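Local structure of UlvanLyase-PL25 (Pseudoalteromonas sp. PLSV, 5UAS) at residues A[97-102]-A[117-122]; A[162-167]-A[178-183]; A[204-209]-A[221-226]. The protein cleaves ulvan, the sulfated rhamnose- and uronic acid-containing cell-wall polysaccharide of green seaweeds, as a beta-propeller lyase of polysaccharide lyase family 25. All coordinates share one frame; numbering follows the deposited sequence.

Contact 1: A[97-102]-A[117-122]; sequences DNNGKP and GGHGGQ. With 83Y (3-O-sulfo-alpha-L-rhamnopyranose), chain C; BDP (beta-D-glucopyranuronic acid), chain B; 83Y (3-O-sulfo-alpha-L-rhamnopyranose), chain D.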
# COMPACT_ATOMS: atom_id res chain seq x y z
N ASP A 97 -4.40 -9.50 12.21
CA ASP A 97 -3.99 -9.93 10.89
C ASP A 97 -3.42 -8.75 10.08
O ASP A 97 -2.30 -8.85 9.56
CB ASP A 97 -5.19 -10.56 10.19
CG ASP A 97 -4.87 -11.03 8.81
OD1 ASP A 97 -4.50 -10.18 7.99
OD2 ASP A 97 -5.02 -12.23 8.55
N ASN A 98 -4.17 -7.65 9.97
CA ASN A 98 -3.78 -6.38 9.39
C ASN A 98 -3.85 -6.32 7.86
O ASN A 98 -3.76 -5.21 7.30
CB ASN A 98 -2.36 -5.95 9.79
CG ASN A 98 -2.15 -5.88 11.29
OD1 ASN A 98 -2.92 -5.24 12.01
ND2 ASN A 98 -1.09 -6.54 11.77
N ASN A 99 -3.99 -7.45 7.16
CA ASN A 99 -3.90 -7.41 5.70
C ASN A 99 -5.17 -6.89 5.06
O ASN A 99 -5.18 -6.68 3.85
CB ASN A 99 -3.55 -8.79 5.15
CG ASN A 99 -2.10 -9.17 5.45
OD1 ASN A 99 -1.20 -8.83 4.69
ND2 ASN A 99 -1.88 -9.85 6.56
N GLY A 100 -6.21 -6.63 5.85
CA GLY A 100 -7.43 -6.05 5.35
C GLY A 100 -7.72 -4.64 5.83
O GLY A 100 -8.85 -4.18 5.72
N LYS A 101 -6.69 -3.90 6.28
CA LYS A 101 -6.88 -2.48 6.56
C LYS A 101 -7.36 -1.78 5.29
O LYS A 101 -7.18 -2.29 4.18
CB LYS A 101 -5.57 -1.86 7.09
CG LYS A 101 -4.42 -1.86 6.06
CD LYS A 101 -3.08 -1.28 6.66
CE LYS A 101 -2.20 -2.33 7.38
NZ LYS A 101 -1.85 -3.52 6.47
N PRO A 102 -8.03 -0.64 5.41
CA PRO A 102 -8.87 -0.16 4.31
C PRO A 102 -8.15 0.61 3.22
O PRO A 102 -7.13 1.28 3.44
CB PRO A 102 -9.90 0.74 5.01
CG PRO A 102 -9.09 1.32 6.20
CD PRO A 102 -8.28 0.10 6.68
N GLY A 117 -10.86 -5.85 4.60
CA GLY A 117 -11.25 -7.08 5.27
C GLY A 117 -10.70 -8.38 4.69
O GLY A 117 -10.87 -9.44 5.33
N GLY A 118 -10.04 -8.34 3.54
CA GLY A 118 -9.63 -9.57 2.88
C GLY A 118 -8.21 -9.99 3.23
O GLY A 118 -7.29 -9.17 3.30
N HIS A 119 -8.06 -11.29 3.49
CA HIS A 119 -6.77 -11.96 3.51
C HIS A 119 -6.91 -13.28 2.78
O HIS A 119 -6.44 -14.34 3.22
CB HIS A 119 -6.25 -12.14 4.94
CG HIS A 119 -4.78 -12.44 4.99
ND1 HIS A 119 -4.10 -12.62 6.18
CD2 HIS A 119 -3.85 -12.57 4.00
CE1 HIS A 119 -2.83 -12.86 5.93
NE2 HIS A 119 -2.64 -12.83 4.61
N GLY A 120 -7.59 -13.21 1.64
CA GLY A 120 -7.60 -14.28 0.65
C GLY A 120 -8.83 -15.15 0.69
O GLY A 120 -8.89 -16.14 -0.04
N GLY A 121 -9.80 -14.84 1.56
CA GLY A 121 -11.02 -15.63 1.65
C GLY A 121 -10.77 -16.95 2.37
O GLY A 121 -9.72 -17.18 2.97
N GLN A 122 -11.76 -17.83 2.27
CA GLN A 122 -11.69 -19.15 2.89
C GLN A 122 -12.63 -20.07 2.12
O GLN A 122 -13.37 -19.62 1.24
CB GLN A 122 -12.05 -19.11 4.39
CG GLN A 122 -13.43 -18.51 4.71
CD GLN A 122 -13.35 -17.06 5.26
OE1 GLN A 122 -12.61 -16.79 6.21
NE2 GLN A 122 -14.13 -16.14 4.66
C1 83Y C . 2.94 -9.06 4.61
C2 83Y C . 2.33 -7.77 5.14
C3 83Y C . 2.53 -7.65 6.66
C4 83Y C . 3.98 -7.87 7.09
C5 83Y C . 4.53 -9.12 6.44
C6 83Y C . 6.04 -9.23 6.69
O1S 83Y C . 0.48 -4.70 7.81
O2 83Y C . 2.93 -6.68 4.48
O2S 83Y C . 0.93 -6.75 9.17
O3 83Y C . 2.08 -6.37 7.06
O3S 83Y C . -0.31 -6.84 7.10
O5 83Y C . 4.29 -9.17 5.03
S 83Y C . 0.75 -6.15 7.83
O4 83Y C . 4.05 -8.09 8.52
C1 BDP B . 1.01 -13.57 6.06
C2 BDP B . 2.44 -13.10 6.43
C3 BDP B . 3.02 -12.51 5.19
C4 BDP B . 2.19 -11.42 4.63
C5 BDP B . 0.81 -11.89 4.39
C6 BDP B . 0.48 -12.51 2.99
O2 BDP B . 2.35 -12.15 7.50
O3 BDP B . 3.38 -13.50 4.22
O4 BDP B . 2.20 -10.11 5.23
O5 BDP B . 0.19 -12.55 5.44
O6A BDP B . 1.21 -12.31 2.01
O6B BDP B . -0.56 -13.18 2.85
C1 83Y D . 0.13 -18.82 5.43
C2 83Y D . 1.03 -18.21 6.50
C3 83Y D . 1.64 -16.91 6.00
C4 83Y D . 0.53 -15.93 5.64
C5 83Y D . -0.31 -16.61 4.56
C6 83Y D . -1.47 -15.76 4.07
O1 83Y D . 0.91 -19.22 4.31
O1S 83Y D . 4.78 -15.61 7.67
O2 83Y D . 0.28 -17.97 7.69
O2S 83Y D . 4.59 -17.78 6.61
O3 83Y D . 2.55 -16.40 6.97
O3S 83Y D . 4.30 -15.75 5.32
O5 83Y D . -0.86 -17.85 5.04
S 83Y D . 4.06 -16.39 6.64
O4 83Y D . 1.10 -14.70 5.16
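His119 is held between Asp97, which meets its edge, and Asn99, which lies over one face of its ring. Traced outward, the imidazole starts from CB, 3.8 Å from Asp97 OD2, and the ring extends from the 117-122 loop toward the bound glycan because CG is turned anti to the backbone N (chi1 -163°). Over CG comes CB of Asn99, making a CH-pi contact 3.9 Å from the ring centroid and close to its normal. ND1 gives its hydrogen to the syn lone pair of Asp97 OD2 at 2.6 Å in a nearly straight bond (169°); the carboxylate stands almost perpendicular to the ring. CE1 lies beneath Asn99 ND2, 3.2 Å away, where the amide stacks on the ring near its rim. At the tip, NE2 donates to O6B of the glucuronate (BDP) at 2.7 Å. Both ring nitrogens are thus engaged, which fixes the flip of the imidazole. Asp97 OD1 serves Asn99 twice, taking ND2 at 3.0 Å and the backbone N in an Asx turn, while OD2 also accepts from His135. With an alanine in place of Asp97, His119 ND1 would probably lose its acceptor and Asn99 its tether, leaving both side chains freer to turn beside the sugar. Behind the side chains, Gly117 N bonds to Gly100 O at 2.8 Å; a side chain on Gly100 would run into Gly117. Across Asn99 from the imidazole, Lys101 NZ reaches sulfate oxygen O1S of the chain C rhamnose at 2.9 Å, and Asn98 ND2 makes a longer bond to O2S. This is a substrate-binding site built from two propeller loops, recognising a uronate and the neighbouring sulfate, in which Asp97, through a His-carboxylate hydrogen bond, positions the sugar-binding His119 from behind.

Contact 2: A[162-167]-A[178-183]; sequences GTYNQA and FFRHGA. With BDP (beta-D-glucopyranuronic acid), chain B.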
# COMPACT_ATOMS: atom_id res chain seq x y z
N GLY A 162 -9.39 -12.07 -1.98
CA GLY A 162 -8.59 -10.88 -2.21
C GLY A 162 -7.72 -10.52 -1.02
O GLY A 162 -8.12 -10.71 0.14
N THR A 163 -6.52 -10.02 -1.32
CA THR A 163 -5.64 -9.34 -0.38
C THR A 163 -5.01 -8.17 -1.13
O THR A 163 -4.70 -8.29 -2.32
CB THR A 163 -4.49 -10.24 0.17
OG1 THR A 163 -4.96 -11.55 0.50
CG2 THR A 163 -3.91 -9.62 1.44
N TYR A 164 -4.78 -7.07 -0.40
CA TYR A 164 -4.01 -5.90 -0.85
C TYR A 164 -4.74 -5.05 -1.88
O TYR A 164 -4.24 -4.86 -3.00
CB TYR A 164 -2.63 -6.32 -1.39
CG TYR A 164 -1.83 -7.11 -0.38
CD1 TYR A 164 -1.54 -6.57 0.86
CD2 TYR A 164 -1.45 -8.43 -0.64
CE1 TYR A 164 -0.81 -7.29 1.81
CE2 TYR A 164 -0.74 -9.17 0.30
CZ TYR A 164 -0.42 -8.58 1.53
OH TYR A 164 0.27 -9.30 2.48
N ASN A 165 -5.88 -4.50 -1.48
CA ASN A 165 -6.67 -3.63 -2.34
C ASN A 165 -5.95 -2.35 -2.72
O ASN A 165 -5.47 -1.61 -1.85
CB ASN A 165 -7.97 -3.26 -1.62
CG ASN A 165 -8.80 -4.46 -1.36
OD1 ASN A 165 -9.10 -5.24 -2.27
ND2 ASN A 165 -9.17 -4.65 -0.11
N GLN A 166 -5.95 -2.04 -4.01
CA GLN A 166 -5.38 -0.80 -4.49
C GLN A 166 -6.35 -0.27 -5.53
O GLN A 166 -6.59 -0.94 -6.54
CB GLN A 166 -3.98 -1.01 -5.06
CG GLN A 166 -3.13 -1.78 -4.03
CD GLN A 166 -1.77 -2.18 -4.55
OE1 GLN A 166 -1.05 -1.36 -5.12
NE2 GLN A 166 -1.38 -3.40 -4.29
N ALA A 167 -6.94 0.89 -5.26
CA ALA A 167 -8.07 1.38 -6.04
C ALA A 167 -7.66 2.61 -6.83
O ALA A 167 -7.12 3.56 -6.26
CB ALA A 167 -9.25 1.71 -5.11
N PHE A 178 -7.06 -3.32 -8.05
CA PHE A 178 -5.98 -4.29 -8.12
C PHE A 178 -5.85 -4.98 -6.77
O PHE A 178 -5.94 -4.34 -5.71
CB PHE A 178 -4.66 -3.58 -8.44
CG PHE A 178 -4.64 -2.96 -9.80
CD1 PHE A 178 -5.24 -1.74 -10.02
CD2 PHE A 178 -4.02 -3.62 -10.86
CE1 PHE A 178 -5.25 -1.17 -11.27
CE2 PHE A 178 -4.02 -3.06 -12.12
CZ PHE A 178 -4.66 -1.83 -12.33
N PHE A 179 -5.59 -6.29 -6.81
CA PHE A 179 -5.38 -7.08 -5.60
C PHE A 179 -4.79 -8.44 -5.97
O PHE A 179 -4.78 -8.85 -7.13
CB PHE A 179 -6.70 -7.26 -4.80
CG PHE A 179 -7.84 -7.85 -5.61
CD1 PHE A 179 -8.63 -7.03 -6.41
CD2 PHE A 179 -8.10 -9.22 -5.58
CE1 PHE A 179 -9.69 -7.57 -7.17
CE2 PHE A 179 -9.15 -9.77 -6.32
CZ PHE A 179 -9.95 -8.93 -7.13
N ARG A 180 -4.35 -9.16 -4.94
CA ARG A 180 -3.98 -10.56 -5.08
C ARG A 180 -5.22 -11.43 -4.87
O ARG A 180 -5.90 -11.31 -3.85
CB ARG A 180 -2.88 -10.90 -4.08
CG ARG A 180 -2.42 -12.33 -4.19
CD ARG A 180 -1.40 -12.59 -3.08
NE ARG A 180 -2.03 -12.56 -1.76
CZ ARG A 180 -1.39 -12.65 -0.60
NH1 ARG A 180 -0.06 -12.71 -0.56
NH2 ARG A 180 -2.10 -12.63 0.55
N HIS A 181 -5.48 -12.33 -5.83
CA HIS A 181 -6.74 -13.10 -5.87
C HIS A 181 -6.62 -14.35 -4.99
O HIS A 181 -6.72 -15.49 -5.44
CB HIS A 181 -7.06 -13.46 -7.32
CG HIS A 181 -8.48 -13.89 -7.59
ND1 HIS A 181 -9.02 -15.06 -7.09
CD2 HIS A 181 -9.43 -13.35 -8.39
CE1 HIS A 181 -10.26 -15.20 -7.54
NE2 HIS A 181 -10.53 -14.18 -8.34
N GLY A 182 -6.40 -14.10 -3.70
CA GLY A 182 -6.24 -15.16 -2.72
C GLY A 182 -5.08 -14.89 -1.77
O GLY A 182 -4.72 -13.72 -1.52
N ALA A 183 -4.52 -15.96 -1.21
CA ALA A 183 -3.36 -15.85 -0.31
C ALA A 183 -2.08 -15.95 -1.14
O ALA A 183 -2.10 -15.55 -2.30
CB ALA A 183 -3.44 -16.90 0.80
C1 BDP B . 1.01 -13.57 6.06
C2 BDP B . 2.44 -13.10 6.43
C3 BDP B . 3.02 -12.51 5.19
C4 BDP B . 2.19 -11.42 4.63
C5 BDP B . 0.81 -11.89 4.39
C6 BDP B . 0.48 -12.51 2.99
O2 BDP B . 2.35 -12.15 7.50
O3 BDP B . 3.38 -13.50 4.22
O4 BDP B . 2.20 -10.11 5.23
O5 BDP B . 0.19 -12.55 5.44
O6A BDP B . 1.21 -12.31 2.01
O6B BDP B . -0.56 -13.18 2.85
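This is a bulged antiparallel beta hairpin contact, at the substrate end of strands 165-169 and 175-180 of the propeller. Two hydrogen-bonded pairs define it, Thr163 with Arg180 and Gln166 with Phe178, and the register slips by one residue between them, where the chain turns a corner at Tyr164. The side chains of all four paired residues leave the same face of the sheet. Those of Thr163 and Arg180 run side by side: Arg180 NH2 donates to Thr163 OG1 at 3.1 Å, and that hydroxyl in turn donates to Gly182 O at 3.0 Å. Arg180 NE reaches the same carbonyl from the opposite side of its plane, so Gly182 O is gripped by two donors. The bend at chi3 (68°) sets the guanidinium with its edge to Thr163 OG1 and its two terminal nitrogens toward the glucuronate. One of its faces is covered by the backbone of Ala183, the other by Tyr164 CE2, 3.7 Å from Arg180 CZ, with the two planes steeply inclined. Thr163 CG2 sits over the centre of that tyrosine ring, and Asn99 bonds weakly to its hydroxyl. Thus fixed in rotation, Arg180 presents both terminal nitrogens to the carboxylate in a two-pronged grip: NH1 to O6A at 2.9 Å and NH2 to O6B at 2.8 Å. Such pairing would probably offset the carboxylate charge and make the proton at C5 easier to remove. Tyr164, assigned as the proton acceptor, has its OH 3.3 Å from C5 of the glucuronate, consistent with abstraction of that proton in lyase-type beta-elimination.

Contact 3: A[204-209]-A[221-226]; sequences VSFLKH and WYAWAG. With BDP (beta-D-glucopyranuronic acid), chain B; EDO (1,2-ethanediol), chain I.
The hairpin of strands 204-211 and 217-227 is joined here by the indole of Trp221, which reaches from one strand to the other, where the short segments run at 105° to each other and their axes stay 9.5 Å apart. Side chains therefore do most of the bridging. Trp221 points its ring at Leu207, whose CB rests over the five-membered ring in a CH-pi contact, 4.0 Å from the centroid. The isobutyl group continues across the same indole, since CG is anti to the carbonyl carbon (chi1 -79°): CD2 lies over the middle of the ring system, and CD1 comes down by the tryptophan stem, 4.0 Å from Trp221 CB. Leucine and indole cross at about a right angle. At its edge, NE1 donates to Lys208 O at 2.9 Å; the oxygen lies in the ring plane, but the N-H arrives from well above the carbonyl plane. One face and the polar edge of the indole are thereby tied to adjacent residues of the partner strand, and the bond fixes how the ring is turned. Farther along, Ala223 CB touches Leu207 CD1 and lies 4.3 Å from Phe206 CE1, near the plane of the phenyl ring, whose face stacks on Trp273. Phe206 and Leu207 together oppose Trp188 in a classic beta bulge. Lys208 starts away from the 221-226 strand, and its NZ bonds to an ethanediol molecule, probably from the crystallisation liquor. Tyr222, the residue after Trp221, points the other way, and its OH donates to O6A of the glucuronate at 2.6 Å. The arrangement is an aromatic-aliphatic core within a beta-propeller sheet, with one strand packing a tryptophan against its hairpin partner and offering the next side chain, Tyr222, to the substrate.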
# COMPACT_ATOMS: atom_id res chain seq x y z
N VAL A 204 -9.06 -9.94 -14.17
CA VAL A 204 -8.08 -10.13 -15.24
C VAL A 204 -6.72 -10.35 -14.59
O VAL A 204 -6.23 -9.46 -13.88
CB VAL A 204 -8.03 -8.91 -16.17
CG1 VAL A 204 -6.96 -9.09 -17.26
CG2 VAL A 204 -9.40 -8.63 -16.81
N SER A 205 -6.11 -11.52 -14.83
CA SER A 205 -4.80 -11.81 -14.23
C SER A 205 -3.68 -11.08 -14.96
O SER A 205 -3.58 -11.14 -16.19
CB SER A 205 -4.50 -13.32 -14.26
OG SER A 205 -5.42 -14.04 -13.45
N PHE A 206 -2.81 -10.39 -14.21
CA PHE A 206 -1.64 -9.80 -14.83
C PHE A 206 -0.32 -10.33 -14.29
O PHE A 206 0.73 -10.08 -14.90
CB PHE A 206 -1.68 -8.26 -14.74
CG PHE A 206 -1.60 -7.71 -13.32
CD1 PHE A 206 -0.37 -7.45 -12.74
CD2 PHE A 206 -2.75 -7.45 -12.59
CE1 PHE A 206 -0.29 -6.93 -11.43
CE2 PHE A 206 -2.68 -6.93 -11.29
CZ PHE A 206 -1.44 -6.68 -10.71
N LEU A 207 -0.34 -11.10 -13.19
CA LEU A 207 0.87 -11.77 -12.71
C LEU A 207 0.49 -13.19 -12.35
O LEU A 207 -0.50 -13.41 -11.65
CB LEU A 207 1.51 -11.07 -11.49
CG LEU A 207 2.35 -9.83 -11.81
CD1 LEU A 207 2.65 -9.09 -10.49
CD2 LEU A 207 3.66 -10.15 -12.53
N LYS A 208 1.25 -14.15 -12.86
CA LYS A 208 0.91 -15.55 -12.75
C LYS A 208 1.58 -16.21 -11.56
O LYS A 208 2.81 -16.11 -11.40
CB LYS A 208 1.36 -16.26 -14.02
CG LYS A 208 1.09 -17.77 -14.04
CD LYS A 208 -0.35 -18.06 -14.45
CE LYS A 208 -0.54 -19.52 -14.76
NZ LYS A 208 -1.97 -19.79 -15.15
N HIS A 209 0.82 -16.95 -10.78
CA HIS A 209 1.41 -17.90 -9.84
C HIS A 209 1.43 -19.27 -10.50
O HIS A 209 0.54 -19.60 -11.30
CB HIS A 209 0.65 -17.95 -8.51
CG HIS A 209 -0.52 -18.88 -8.52
ND1 HIS A 209 -1.71 -18.58 -9.16
CD2 HIS A 209 -0.69 -20.12 -8.00
CE1 HIS A 209 -2.55 -19.59 -9.03
NE2 HIS A 209 -1.96 -20.53 -8.32
N TRP A 221 3.93 -13.16 -5.74
CA TRP A 221 4.24 -11.77 -6.07
C TRP A 221 3.64 -10.80 -5.07
O TRP A 221 2.64 -11.09 -4.41
CB TRP A 221 3.68 -11.38 -7.44
CG TRP A 221 4.14 -12.23 -8.55
CD1 TRP A 221 3.45 -13.28 -9.12
CD2 TRP A 221 5.35 -12.10 -9.31
NE1 TRP A 221 4.17 -13.81 -10.15
CE2 TRP A 221 5.34 -13.12 -10.29
CE3 TRP A 221 6.46 -11.24 -9.24
CZ2 TRP A 221 6.40 -13.30 -11.21
CZ3 TRP A 221 7.49 -11.41 -10.14
CH2 TRP A 221 7.46 -12.44 -11.13
N TYR A 222 4.22 -9.61 -5.04
CA TYR A 222 3.60 -8.48 -4.35
C TYR A 222 3.74 -7.26 -5.26
O TYR A 222 4.85 -6.87 -5.60
CB TYR A 222 4.26 -8.23 -2.98
CG TYR A 222 4.05 -9.35 -1.99
CD1 TYR A 222 4.96 -10.39 -1.88
CD2 TYR A 222 2.96 -9.35 -1.12
CE1 TYR A 222 4.77 -11.43 -0.96
CE2 TYR A 222 2.77 -10.38 -0.20
CZ TYR A 222 3.67 -11.42 -0.13
OH TYR A 222 3.52 -12.47 0.77
N ALA A 223 2.62 -6.64 -5.61
CA ALA A 223 2.59 -5.51 -6.53
C ALA A 223 2.09 -4.25 -5.83
O ALA A 223 1.36 -4.31 -4.84
CB ALA A 223 1.69 -5.83 -7.74
N TRP A 224 2.48 -3.10 -6.38
CA TRP A 224 1.96 -1.80 -6.01
C TRP A 224 1.57 -1.13 -7.33
O TRP A 224 2.43 -0.93 -8.20
CB TRP A 224 3.02 -0.96 -5.27
CG TRP A 224 2.50 0.28 -4.54
CD1 TRP A 224 2.11 0.37 -3.22
CD2 TRP A 224 2.31 1.58 -5.10
NE1 TRP A 224 1.71 1.64 -2.94
CE2 TRP A 224 1.81 2.41 -4.07
CE3 TRP A 224 2.52 2.13 -6.36
CZ2 TRP A 224 1.54 3.74 -4.27
CZ3 TRP A 224 2.23 3.47 -6.56
CH2 TRP A 224 1.76 4.26 -5.51
N ALA A 225 0.29 -0.82 -7.49
CA ALA A 225 -0.19 -0.16 -8.69
C ALA A 225 -0.58 1.27 -8.36
O ALA A 225 -1.19 1.53 -7.32
CB ALA A 225 -1.38 -0.92 -9.28
N GLY A 226 -0.24 2.21 -9.26
CA GLY A 226 -0.67 3.58 -9.09
C GLY A 226 -0.84 4.24 -10.44
O GLY A 226 -0.54 3.66 -11.49
C1 BDP B . 1.01 -13.57 6.06
C2 BDP B . 2.44 -13.10 6.43
C3 BDP B . 3.02 -12.51 5.19
C4 BDP B . 2.19 -11.42 4.63
C5 BDP B . 0.81 -11.89 4.39
C6 BDP B . 0.48 -12.51 2.99
O2 BDP B . 2.35 -12.15 7.50
O3 BDP B . 3.38 -13.50 4.22
O4 BDP B . 2.20 -10.11 5.23
O5 BDP B . 0.19 -12.55 5.44
O6A BDP B . 1.21 -12.31 2.01
O6B BDP B . -0.56 -13.18 2.85
C1 EDO I . -4.30 -19.55 -12.23
O1 EDO I . -2.91 -19.25 -12.43
C2 EDO I . -4.58 -21.03 -12.47
O2 EDO I . -3.82 -21.80 -11.53

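In the fold
Along the chain the three contacts follow in series, none enclosing or crossing another. Contact 1 closes first, bringing together the loops that precede strand 103-106 and follow strand 112-116. Contact 2 then closes the hairpin of strands 165-169 and 175-180, its centre about 9 Å from that of contact 1; Gly120 and Gly162 join the two through their backbones. Contact 3 closes the hairpin of strands 204-211 and 217-227, in the same sheet as contact 2, where the amide of Gln166 reaches the backbone of Ala223 and Ala225. Contacts 1 and 3 do not touch, their centres about 17 Å apart, yet all three reach one glucuronate.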